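Local coordinates for oxidoreductase protein (Agrobacterium radiobacter, PDB 5UI9) that probably catalyses an NAD-dependent oxidation or reduction of a small hydroxy acid, as a member of the GFO/IDH/MocA oxidoreductase family, at residues Met21-Asp26 and Leu281-Arg286; Gln97-Lys102 and Ile175-Gly180; Ser157-Phe162 and Arg286-Ile291. One frame throughout, in Å; residues are numbered along the deposited sequence.

Contact 1 (Met21-Asp26 and Leu281-Arg286). With MG (magnesium ion), chain E.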
loop_
_atom_site.group_PDB
_atom_site.type_symbol
_atom_site.label_atom_id
_atom_site.label_comp_id
_atom_site.label_asym_id
_atom_site.label_seq_id
_atom_site.Cartn_x
_atom_site.Cartn_y
_atom_site.Cartn_z
ATOM N N MET A 21 10.426 19.290 27.683
ATOM C CA MET A 21 11.156 20.229 28.547
ATOM C C MET A 21 12.303 20.949 27.837
ATOM O O MET A 21 12.461 22.164 27.998
ATOM C CB MET A 21 11.695 19.514 29.797
ATOM C CG MET A 21 10.619 19.058 30.774
ATOM S SD MET A 21 9.634 20.375 31.522
ATOM C CE MET A 21 10.894 21.221 32.490
ATOM N N HIS A 22 13.105 20.213 27.064
ATOM C CA HIS A 22 14.144 20.842 26.233
ATOM C C HIS A 22 13.508 21.854 25.292
ATOM O O HIS A 22 13.957 23.000 25.206
ATOM C CB HIS A 22 14.916 19.822 25.386
ATOM C CG HIS A 22 15.969 19.061 26.133
ATOM N ND1 HIS A 22 17.039 19.677 26.743
ATOM C CD2 HIS A 22 16.151 17.731 26.314
ATOM C CE1 HIS A 22 17.815 18.762 27.298
ATOM N NE2 HIS A 22 17.298 17.573 27.052
ATOM N N ALA A 23 12.453 21.427 24.601
ATOM C CA ALA A 23 11.768 22.288 23.630
ATOM C C ALA A 23 11.161 23.548 24.258
ATOM O O ALA A 23 11.224 24.620 23.659
ATOM C CB ALA A 23 10.700 21.507 22.882
ATOM N N TRP A 24 10.585 23.425 25.451
ATOM C CA TRP A 24 10.011 24.598 26.136
ATOM C C TRP A 24 11.053 25.682 26.422
ATOM O O TRP A 24 10.729 26.868 26.396
ATOM C CB TRP A 24 9.291 24.214 27.435
ATOM C CG TRP A 24 7.946 23.598 27.231
ATOM C CD1 TRP A 24 7.536 22.381 27.678
ATOM C CD2 TRP A 24 6.823 24.171 26.553
ATOM N NE1 TRP A 24 6.238 22.151 27.311
ATOM C CE2 TRP A 24 5.776 23.234 26.617
ATOM C CE3 TRP A 24 6.605 25.380 25.883
ATOM C CZ2 TRP A 24 4.532 23.464 26.038
ATOM C CZ3 TRP A 24 5.371 25.608 25.312
ATOM C CH2 TRP A 24 4.347 24.658 25.393
ATOM N N LYS A 25 12.288 25.273 26.694
ATOM C CA LYS A 25 13.397 26.213 26.865
ATOM C C LYS A 25 13.636 26.991 25.564
ATOM O O LYS A 25 13.690 28.219 25.590
ATOM C CB LYS A 25 14.653 25.469 27.357
ATOM C CG LYS A 25 15.895 26.330 27.574
ATOM C CD LYS A 25 16.581 26.070 28.919
ATOM C CE LYS A 25 16.948 24.608 29.174
ATOM N NZ LYS A 25 17.760 24.016 28.080
ATOM N N ASP A 26 13.723 26.275 24.439
ATOM C CA ASP A 26 13.856 26.890 23.102
ATOM C C ASP A 26 12.644 27.715 22.650
ATOM O O ASP A 26 12.801 28.605 21.834
ATOM C CB ASP A 26 14.103 25.824 22.016
ATOM C CG ASP A 26 15.498 25.208 22.068
ATOM O OD1 ASP A 26 16.391 25.709 22.787
ATOM O OD2 ASP A 26 15.697 24.195 21.357
ATOM N N LEU A 281 18.589 19.812 16.388
ATOM C CA LEU A 281 18.638 20.770 17.482
ATOM C C LEU A 281 19.781 20.403 18.423
ATOM O O LEU A 281 20.246 19.251 18.426
ATOM C CB LEU A 281 17.299 20.810 18.215
ATOM C CG LEU A 281 16.103 21.236 17.345
ATOM C CD1 LEU A 281 14.811 21.141 18.141
ATOM C CD2 LEU A 281 16.300 22.643 16.785
ATOM N N SER A 282 20.235 21.385 19.205
ATOM C CA SER A 282 21.404 21.223 20.092
ATOM C C SER A 282 21.272 20.049 21.084
ATOM O O SER A 282 22.251 19.354 21.371
ATOM C CB SER A 282 21.678 22.529 20.847
ATOM O OG SER A 282 20.545 22.943 21.591
ATOM N N TRP A 283 20.043 19.817 21.545
ATOM C CA TRP A 283 19.706 18.768 22.522
ATOM C C TRP A 283 19.198 17.453 21.897
ATOM O O TRP A 283 18.899 16.503 22.616
ATOM C CB TRP A 283 18.656 19.302 23.501
ATOM C CG TRP A 283 17.440 19.936 22.853
ATOM C CD1 TRP A 283 17.270 21.261 22.541
ATOM C CD2 TRP A 283 16.237 19.275 22.446
ATOM N NE1 TRP A 283 16.037 21.463 21.966
ATOM C CE2 TRP A 283 15.378 20.264 21.904
ATOM C CE3 TRP A 283 15.782 17.958 22.522
ATOM C CZ2 TRP A 283 14.099 19.966 21.425
ATOM C CZ3 TRP A 283 14.510 17.664 22.047
ATOM C CH2 TRP A 283 13.685 18.664 21.503
ATOM N N ALA A 284 19.112 17.390 20.571
ATOM C CA ALA A 284 18.530 16.234 19.894
ATOM C C ALA A 284 19.527 15.075 19.829
ATOM O O ALA A 284 20.732 15.266 20.002
ATOM C CB ALA A 284 18.056 16.617 18.499
ATOM N N SER A 285 19.000 13.877 19.602
ATOM C CA SER A 285 19.792 12.645 19.515
ATOM C C SER A 285 19.266 11.798 18.379
ATOM O O SER A 285 18.063 11.529 18.316
ATOM C CB SER A 285 19.662 11.811 20.789
ATOM O OG SER A 285 20.153 12.497 21.911
ATOM N N ARG A 286 20.163 11.348 17.509
ATOM C CA ARG A 286 19.807 10.355 16.497
ATOM C C ARG A 286 19.361 9.072 17.224
ATOM O O ARG A 286 19.992 8.706 18.209
ATOM C CB ARG A 286 20.996 10.068 15.573
ATOM C CG ARG A 286 21.461 11.271 14.761
ATOM C CD ARG A 286 22.629 10.917 13.854
ATOM N NE ARG A 286 23.031 12.049 13.012
ATOM C CZ ARG A 286 22.367 12.489 11.937
ATOM N NH1 ARG A 286 21.232 11.918 11.530
ATOM N NH2 ARG A 286 22.842 13.527 11.255
HETATM MG MG MG E . 11.207 29.171 26.464
HETATM O O HOH W 1 12.183 31.252 26.856
#
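W283 lays one face of its indole on the beta carbon of H22 while W283's own beta carbon lies over one face of the H22 imidazole, a reciprocal pair of CH-pi contacts. H22 CB lies 3.5 Å from the centroid of the W283 five-membered ring, and W283 CB lies 3.8 Å from the centroid of the H22 ring. The two rings are close to parallel (11°) but slid apart, with little overlap; the two side chains run past each other in opposite directions, which lets each ring find the other's methylene. The indole is brought there by an uncommon first torsion: W283 CG stands between its backbone N and carbonyl carbon (chi1 51°). The turn L281-A284, type I and closed by A284 N to L281 O at 3.1 Å, presents it.

At the indole edge, W283 NE1 donates to D26 OD2 at 2.8 Å. The acceptor lies in the ring plane of W283, whereas the N-H reaches D26 OD2 from above the carboxylate plane, 44° out of it. D26 sits one helical turn after H22, so the same helix face supplies both the CH-pi partner and the acceptor. On the six-membered ring, W283 CZ2 comes within 4.0 Å of A23 CB.

Farther round the helix, W24 O binds the magnesium ion at 2.4 Å, with a water and the carbonyls of V27 and A30 also bound to it; W24 NE1 donates to D72. The contact thus joins the loop preceding helix 289-308 to helix 17-26, which follows the first strand of the NAD-binding Rossmann fold.

Contact 2 (Gln97-Lys102 and Ile175-Gly180). With NAD (nicotinamide-adenine-dinucleotide), chain C; 8A1 ((2S)-2,3-dihydroxy-2-methylpropanoic acid), chain D.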
loop_
_atom_site.group_PDB
_atom_site.type_symbol
_atom_site.label_atom_id
_atom_site.label_comp_id
_atom_site.label_asym_id
_atom_site.label_seq_id
_atom_site.Cartn_x
_atom_site.Cartn_y
_atom_site.Cartn_z
ATOM N N GLN A 97 -0.953 14.916 25.565
ATOM C CA GLN A 97 -0.260 13.959 24.694
ATOM C C GLN A 97 -1.200 12.946 24.050
ATOM O O GLN A 97 -2.314 12.721 24.521
ATOM C CB GLN A 97 0.856 13.224 25.461
ATOM C CG GLN A 97 2.254 13.778 25.213
ATOM C CD GLN A 97 2.769 13.475 23.818
ATOM O OE1 GLN A 97 2.128 12.743 23.051
ATOM N NE2 GLN A 97 3.926 14.042 23.475
ATOM N N LYS A 98 -0.731 12.340 22.960
ATOM C CA LYS A 98 -1.406 11.182 22.369
ATOM C C LYS A 98 -1.034 9.933 23.183
ATOM O O LYS A 98 -0.057 9.978 23.937
ATOM C CB LYS A 98 -1.096 10.981 20.867
ATOM C CG LYS A 98 0.342 11.159 20.373
ATOM C CD LYS A 98 1.363 10.163 20.917
ATOM C CE LYS A 98 1.069 8.725 20.498
ATOM N NZ LYS A 98 2.223 7.825 20.768
ATOM N N PRO A 99 -1.822 8.856 23.115
ATOM C CA PRO A 99 -3.200 8.865 22.619
ATOM C C PRO A 99 -4.076 9.805 23.459
ATOM O O PRO A 99 -3.967 9.802 24.686
ATOM C CB PRO A 99 -3.670 7.417 22.827
ATOM C CG PRO A 99 -2.473 6.641 23.283
ATOM C CD PRO A 99 -1.518 7.630 23.866
ATOM N N PHE A 100 -4.927 10.585 22.796
ATOM C CA PHE A 100 -5.745 11.619 23.456
ATOM C C PHE A 100 -6.484 11.047 24.670
ATOM O O PHE A 100 -6.305 11.519 25.798
ATOM C CB PHE A 100 -6.712 12.225 22.419
ATOM C CG PHE A 100 -7.512 13.416 22.887
ATOM C CD1 PHE A 100 -7.157 14.187 23.999
ATOM C CD2 PHE A 100 -8.613 13.812 22.135
ATOM C CE1 PHE A 100 -7.921 15.283 24.374
ATOM C CE2 PHE A 100 -9.373 14.914 22.500
ATOM C CZ PHE A 100 -9.028 15.649 23.621
ATOM N N ALA A 101 -7.261 9.996 24.421
ATOM C CA ALA A 101 -8.067 9.329 25.434
ATOM C C ALA A 101 -8.044 7.820 25.227
ATOM O O ALA A 101 -7.466 7.330 24.251
ATOM C CB ALA A 101 -9.496 9.836 25.354
ATOM N N LYS A 102 -8.676 7.099 26.153
ATOM C CA LYS A 102 -8.859 5.650 26.041
ATOM C C LYS A 102 -9.933 5.272 25.018
ATOM O O LYS A 102 -9.891 4.181 24.459
ATOM C CB LYS A 102 -9.225 5.045 27.401
ATOM C CG LYS A 102 -8.087 5.049 28.404
ATOM C CD LYS A 102 -8.518 4.505 29.762
ATOM C CE LYS A 102 -7.377 3.769 30.452
ATOM N NZ LYS A 102 -7.604 3.619 31.919
ATOM N N ILE A 175 0.058 -1.037 18.145
ATOM C CA ILE A 175 0.582 -0.142 17.098
ATOM C C ILE A 175 -0.399 0.910 16.548
ATOM O O ILE A 175 0.029 2.023 16.265
ATOM C CB ILE A 175 1.263 -0.920 15.947
ATOM C CG1 ILE A 175 2.192 0.007 15.147
ATOM C CG2 ILE A 175 0.236 -1.588 15.040
ATOM C CD1 ILE A 175 3.110 -0.733 14.202
ATOM N N ILE A 176 -1.688 0.593 16.410
ATOM C CA ILE A 176 -2.640 1.596 15.896
ATOM C C ILE A 176 -2.797 2.755 16.900
ATOM O O ILE A 176 -2.717 3.933 16.521
ATOM C CB ILE A 176 -4.027 1.014 15.519
ATOM C CG1 ILE A 176 -3.889 -0.149 14.530
ATOM C CG2 ILE A 176 -4.910 2.107 14.916
ATOM C CD1 ILE A 176 -5.203 -0.772 14.103
ATOM N N GLU A 177 -3.007 2.401 18.167
ATOM C CA GLU A 177 -3.090 3.365 19.267
ATOM C C GLU A 177 -1.797 4.172 19.463
ATOM O O GLU A 177 -1.852 5.368 19.712
ATOM C CB GLU A 177 -3.434 2.634 20.571
ATOM C CG GLU A 177 -3.613 3.538 21.783
ATOM C CD GLU A 177 -3.880 2.784 23.079
ATOM O OE1 GLU A 177 -3.955 3.456 24.128
ATOM O OE2 GLU A 177 -4.006 1.536 23.064
ATOM N N ASP A 178 -0.648 3.518 19.363
ATOM C CA ASP A 178 0.626 4.176 19.638
ATOM C C ASP A 178 1.159 4.981 18.451
ATOM O O ASP A 178 1.620 6.115 18.614
ATOM C CB ASP A 178 1.684 3.150 20.041
ATOM C CG ASP A 178 3.058 3.777 20.211
ATOM O OD1 ASP A 178 3.155 4.789 20.943
ATOM O OD2 ASP A 178 4.027 3.271 19.602
ATOM N N LEU A 179 1.120 4.369 17.269
ATOM C CA LEU A 179 1.850 4.864 16.105
ATOM C C LEU A 179 0.928 5.174 14.933
ATOM O O LEU A 179 1.049 6.242 14.315
ATOM C CB LEU A 179 2.927 3.838 15.733
ATOM C CG LEU A 179 3.829 4.044 14.513
ATOM C CD1 LEU A 179 3.144 3.620 13.222
ATOM C CD2 LEU A 179 4.359 5.470 14.425
ATOM N N GLY A 180 0.015 4.246 14.623
ATOM C CA GLY A 180 -1.011 4.446 13.593
ATOM C C GLY A 180 -1.801 5.726 13.785
ATOM O O GLY A 180 -2.200 6.370 12.815
HETATM P PA NAD C . 6.468 7.293 30.788
HETATM O O1A NAD C . 5.795 6.175 31.555
HETATM O O2A NAD C . 7.948 7.246 30.528
HETATM O O5B NAD C . 6.141 8.675 31.525
HETATM C C5B NAD C . 4.897 8.939 32.160
HETATM C C4B NAD C . 5.202 9.678 33.454
HETATM O O4B NAD C . 3.992 10.223 33.968
HETATM C C3B NAD C . 5.772 8.766 34.529
HETATM O O3B NAD C . 6.967 9.353 35.065
HETATM C C2B NAD C . 4.672 8.644 35.574
HETATM O O2B NAD C . 5.203 8.566 36.897
HETATM C C1B NAD C . 3.878 9.921 35.358
HETATM N N9A NAD C . 2.431 9.894 35.678
HETATM C C8A NAD C . 1.509 9.000 35.271
HETATM N N7A NAD C . 0.282 9.346 35.744
HETATM C C5A NAD C . 0.412 10.485 36.448
HETATM C C6A NAD C . -0.474 11.401 37.217
HETATM N N6A NAD C . -1.798 11.164 37.336
HETATM N N1A NAD C . 0.088 12.489 37.795
HETATM C C2A NAD C . 1.407 12.759 37.703
HETATM N N3A NAD C . 2.262 11.972 37.023
HETATM C C4A NAD C . 1.834 10.847 36.389
HETATM O O3 NAD C . 5.686 7.481 29.397
HETATM P PN NAD C . 6.348 8.132 28.075
HETATM O O1N NAD C . 7.101 7.078 27.302
HETATM O O2N NAD C . 7.051 9.412 28.446
HETATM O O5D NAD C . 5.008 8.443 27.261
HETATM C C5D NAD C . 4.057 9.360 27.786
HETATM C C4D NAD C . 3.085 9.718 26.679
HETATM O O4D NAD C . 3.817 10.325 25.610
HETATM C C3D NAD C . 2.377 8.493 26.117
HETATM O O3D NAD C . 0.970 8.742 26.024
HETATM C C2D NAD C . 3.001 8.284 24.748
HETATM O O2D NAD C . 2.074 7.795 23.777
HETATM C C1D NAD C . 3.486 9.684 24.379
HETATM N N1N NAD C . 4.625 9.745 23.444
HETATM C C2N NAD C . 4.529 10.619 22.427
HETATM C C3N NAD C . 5.534 10.772 21.485
HETATM C C7N NAD C . 5.337 11.773 20.379
HETATM O O7N NAD C . 4.717 12.807 20.615
HETATM N N7N NAD C . 5.834 11.537 19.163
HETATM C C4N NAD C . 6.682 9.987 21.605
HETATM C C5N NAD C . 6.779 9.085 22.667
HETATM C C6N NAD C . 5.735 8.985 23.587
HETATM O OXT 8A1 D . 6.492 8.839 18.558
HETATM C C 8A1 D . 5.653 8.107 19.138
HETATM O O 8A1 D . 4.518 8.519 19.465
HETATM C CA 8A1 D . 6.011 6.675 19.442
HETATM C CB 8A1 D . 5.475 5.839 18.280
HETATM O O1 8A1 D . 5.919 4.481 18.355
HETATM O O2 8A1 D . 5.395 6.270 20.676
HETATM C C3 8A1 D . 7.525 6.534 19.606
#
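K98 of the Rossmann domain and D178 of helix 175-191 meet where the two domains of this GFO/IDH/MocA-type fold enclose cofactor and ligand. Charge and hydrogen bonding come first. K98 NZ donates to D178 O at 2.8 Å, in the carbonyl plane and on a lone pair, and forms a salt bridge with D178 OD1 whose hydrogen bond is weak. The same ammonium reaches the ligand carboxylate, K98 NZ to 8A1 O being 2.7 Å, and also donates to NAD O2D. Bends at chi2 and chi3 (64° and 63°) curl the lysine chain so that K98 CD passes NAD C2N of the nicotinamide at 3.5 Å. Ribose O2D and O3D both donate to K98 O. Q97 NE2 donates to NAD O7N at 3.2 Å, and Q97 OE1 accepts from K98 N at 2.9 Å.

The D178 carboxylate receives the ligand's two hydroxyls on separate oxygens: 8A1 O2 on OD1 at 2.7 Å and 8A1 O1 on OD2 at 2.6 Å. H182, Q165 and Y232 also hydrogen-bond the ligand.

Apolar packing between the segments is carried by P99, which follows a cis peptide bond, and the extended E177 side chain: P99 CG rests 3.6 Å from E177 CG.

Contact 3 (Ser157-Phe162 and Arg286-Ile291). With 8A1 ((2S)-2,3-dihydroxy-2-methylpropanoic acid), chain D.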
loop_
_atom_site.group_PDB
_atom_site.type_symbol
_atom_site.label_atom_id
_atom_site.label_comp_id
_atom_site.label_asym_id
_atom_site.label_seq_id
_atom_site.Cartn_x
_atom_site.Cartn_y
_atom_site.Cartn_z
ATOM N N SER A 157 9.050 -0.362 10.451
ATOM C CA SER A 157 10.242 -0.234 11.279
ATOM C C SER A 157 10.519 -1.525 12.032
ATOM O O SER A 157 9.609 -2.323 12.259
ATOM C CB SER A 157 10.037 0.894 12.294
ATOM O OG SER A 157 11.169 1.042 13.124
ATOM N N GLY A 158 11.785 -1.721 12.384
ATOM C CA GLY A 158 12.207 -2.761 13.324
ATOM C C GLY A 158 12.890 -2.174 14.552
ATOM O O GLY A 158 13.627 -2.876 15.237
ATOM N N PHE A 159 12.620 -0.896 14.842
ATOM C CA PHE A 159 13.290 -0.167 15.925
ATOM C C PHE A 159 12.774 -0.647 17.279
ATOM O O PHE A 159 11.574 -0.886 17.444
ATOM C CB PHE A 159 13.040 1.343 15.775
ATOM C CG PHE A 159 13.743 2.194 16.803
ATOM C CD1 PHE A 159 15.120 2.384 16.745
ATOM C CD2 PHE A 159 13.023 2.817 17.823
ATOM C CE1 PHE A 159 15.770 3.173 17.689
ATOM C CE2 PHE A 159 13.665 3.603 18.768
ATOM C CZ PHE A 159 15.039 3.784 18.700
ATOM N N ASP A 160 13.683 -0.763 18.249
ATOM C CA ASP A 160 13.340 -1.184 19.603
ATOM C C ASP A 160 12.759 0.011 20.391
ATOM O O ASP A 160 13.434 0.596 21.243
ATOM C CB ASP A 160 14.584 -1.787 20.285
ATOM C CG ASP A 160 14.308 -2.330 21.689
ATOM O OD1 ASP A 160 13.134 -2.469 22.097
ATOM O OD2 ASP A 160 15.293 -2.617 22.396
ATOM N N VAL A 161 11.499 0.352 20.094
ATOM C CA VAL A 161 10.733 1.345 20.877
ATOM C C VAL A 161 10.430 0.891 22.299
ATOM O O VAL A 161 10.123 1.717 23.149
ATOM C CB VAL A 161 9.352 1.705 20.255
ATOM C CG1 VAL A 161 9.499 2.687 19.115
ATOM C CG2 VAL A 161 8.554 0.455 19.844
ATOM N N PHE A 162 10.493 -0.418 22.535
ATOM C CA PHE A 162 10.138 -1.009 23.820
ATOM C C PHE A 162 11.158 -0.709 24.924
ATOM O O PHE A 162 10.797 -0.742 26.098
ATOM C CB PHE A 162 9.941 -2.530 23.673
ATOM C CG PHE A 162 9.024 -2.913 22.537
ATOM C CD1 PHE A 162 7.661 -2.674 22.619
ATOM C CD2 PHE A 162 9.533 -3.478 21.372
ATOM C CE1 PHE A 162 6.813 -3.007 21.576
ATOM C CE2 PHE A 162 8.689 -3.810 20.321
ATOM C CZ PHE A 162 7.326 -3.578 20.426
ATOM N N ARG A 286 20.163 11.348 17.509
ATOM C CA ARG A 286 19.807 10.355 16.497
ATOM C C ARG A 286 19.361 9.072 17.224
ATOM O O ARG A 286 19.992 8.706 18.209
ATOM C CB ARG A 286 20.996 10.068 15.573
ATOM C CG ARG A 286 21.461 11.271 14.761
ATOM C CD ARG A 286 22.629 10.917 13.854
ATOM N NE ARG A 286 23.031 12.049 13.012
ATOM C CZ ARG A 286 22.367 12.489 11.937
ATOM N NH1 ARG A 286 21.232 11.918 11.530
ATOM N NH2 ARG A 286 22.842 13.527 11.255
ATOM N N PRO A 287 18.281 8.403 16.803
ATOM C CA PRO A 287 17.477 8.722 15.624
ATOM C C PRO A 287 16.168 9.489 15.927
ATOM O O PRO A 287 15.271 9.495 15.094
ATOM C CB PRO A 287 17.143 7.326 15.100
ATOM C CG PRO A 287 16.914 6.546 16.354
ATOM C CD PRO A 287 17.865 7.114 17.387
ATOM N N TRP A 288 16.054 10.124 17.092
ATOM C CA TRP A 288 14.817 10.842 17.476
ATOM C C TRP A 288 14.708 12.276 16.951
ATOM O O TRP A 288 13.693 12.944 17.185
ATOM C CB TRP A 288 14.689 10.874 18.999
ATOM C CG TRP A 288 14.430 9.544 19.580
ATOM C CD1 TRP A 288 15.354 8.619 19.966
ATOM C CD2 TRP A 288 13.149 8.975 19.847
ATOM N NE1 TRP A 288 14.723 7.507 20.465
ATOM C CE2 TRP A 288 13.369 7.697 20.400
ATOM C CE3 TRP A 288 11.833 9.426 19.678
ATOM C CZ2 TRP A 288 12.320 6.855 20.784
ATOM C CZ3 TRP A 288 10.787 8.590 20.062
ATOM C CH2 TRP A 288 11.040 7.317 20.607
ATOM N N HIS A 289 15.752 12.749 16.277
ATOM C CA HIS A 289 15.884 14.161 15.915
ATOM C C HIS A 289 14.732 14.756 15.096
ATOM O O HIS A 289 14.348 15.900 15.331
ATOM C CB HIS A 289 17.267 14.463 15.305
ATOM C CG HIS A 289 17.570 13.730 14.038
ATOM N ND1 HIS A 289 17.671 14.372 12.824
ATOM C CD2 HIS A 289 17.844 12.427 13.796
ATOM C CE1 HIS A 289 17.971 13.493 11.885
ATOM N NE2 HIS A 289 18.074 12.303 12.447
ATOM N N ASN A 290 14.154 13.977 14.184
ATOM C CA ASN A 290 13.002 14.436 13.406
ATOM C C ASN A 290 11.800 14.730 14.315
ATOM O O ASN A 290 11.170 15.775 14.178
ATOM C CB ASN A 290 12.623 13.397 12.337
ATOM C CG ASN A 290 11.526 13.874 11.394
ATOM O OD1 ASN A 290 11.231 15.067 11.288
ATOM N ND2 ASN A 290 10.918 12.927 10.691
ATOM N N ILE A 291 11.502 13.803 15.231
ATOM C CA ILE A 291 10.410 13.965 16.201
ATOM C C ILE A 291 10.721 15.129 17.137
ATOM O O ILE A 291 9.851 15.965 17.427
ATOM C CB ILE A 291 10.159 12.656 17.002
ATOM C CG1 ILE A 291 9.604 11.561 16.071
ATOM C CG2 ILE A 291 9.204 12.891 18.176
ATOM C CD1 ILE A 291 9.505 10.188 16.709
HETATM O OXT 8A1 D . 6.492 8.839 18.558
HETATM C C 8A1 D . 5.653 8.107 19.138
HETATM O O 8A1 D . 4.518 8.519 19.465
HETATM C CA 8A1 D . 6.011 6.675 19.442
HETATM C CB 8A1 D . 5.475 5.839 18.280
HETATM O O1 8A1 D . 5.919 4.481 18.355
HETATM O O2 8A1 D . 5.395 6.270 20.676
HETATM C C3 8A1 D . 7.525 6.534 19.606
#
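F159 meets P287 and W288 beside the ligand pocket, where the loop after strand 148-156 of the GFO/IDH/MocA C-terminal domain faces the residues leading into helix 289-308. The closer packing is apolar: F159 CE1 approaches P287 CG at 3.8 Å, and F159 CE2 approaches W288 CZ2 at 4.1 Å. Both neighbours stand oblique to the phenyl ring, and the F159 ring is turned 78° from the indole, with centroids 5.9 Å apart. F159 has CG anti to the backbone N (chi1 -177°), which places CE1 and CE2 against P287 and W288. P287, after a cis peptide bond, offers CG to the phenyl ring. F241 ties the group together, stacking on F159 and meeting W288 edge-to-face.

The rest is looser. Only 129 Å² is buried, and even the nearest alpha carbons, those of F159 and P287, are 9.8 Å apart; the backbones do not meet. G158 and D160 flank F159 on the exposed side, where the loop is shaped locally: S157 OG accepts from F159 N at 3.0 Å in an ST turn, and the D160 side chain occupies the N-cap of the short, weakly bonded helix at 161-164.

On its inner side W288 turns to the pocket. The ligand's methyl group lies at the indole edge, near its plane, with W288 CH2 to 8A1 C3 at 3.7 Å.

How the contacts relate
Contacts 2 and 3 border the same ligand: K98 and D178 take its polar groups, whereas W288 meets its methyl group and I291 CD1 approaches carboxylate oxygen OXT. Their centres are 17 Å apart and their nearest atoms about 5 Å, without direct touch. Contact 1 lies outside the pocket, the W283 side chain being about 12 Å from the ligand and about 11 Å from NAD. It is continuous with contact 3 through the chain: they share R286, and A284 CB packs on H289 CB at 3.9 Å. The 281-291 region therefore meets helix 17-26 at one end and lines the pocket at the other. Contacts 1 and 2, with centres 23 Å apart, both involve the Rossmann domain but do not touch.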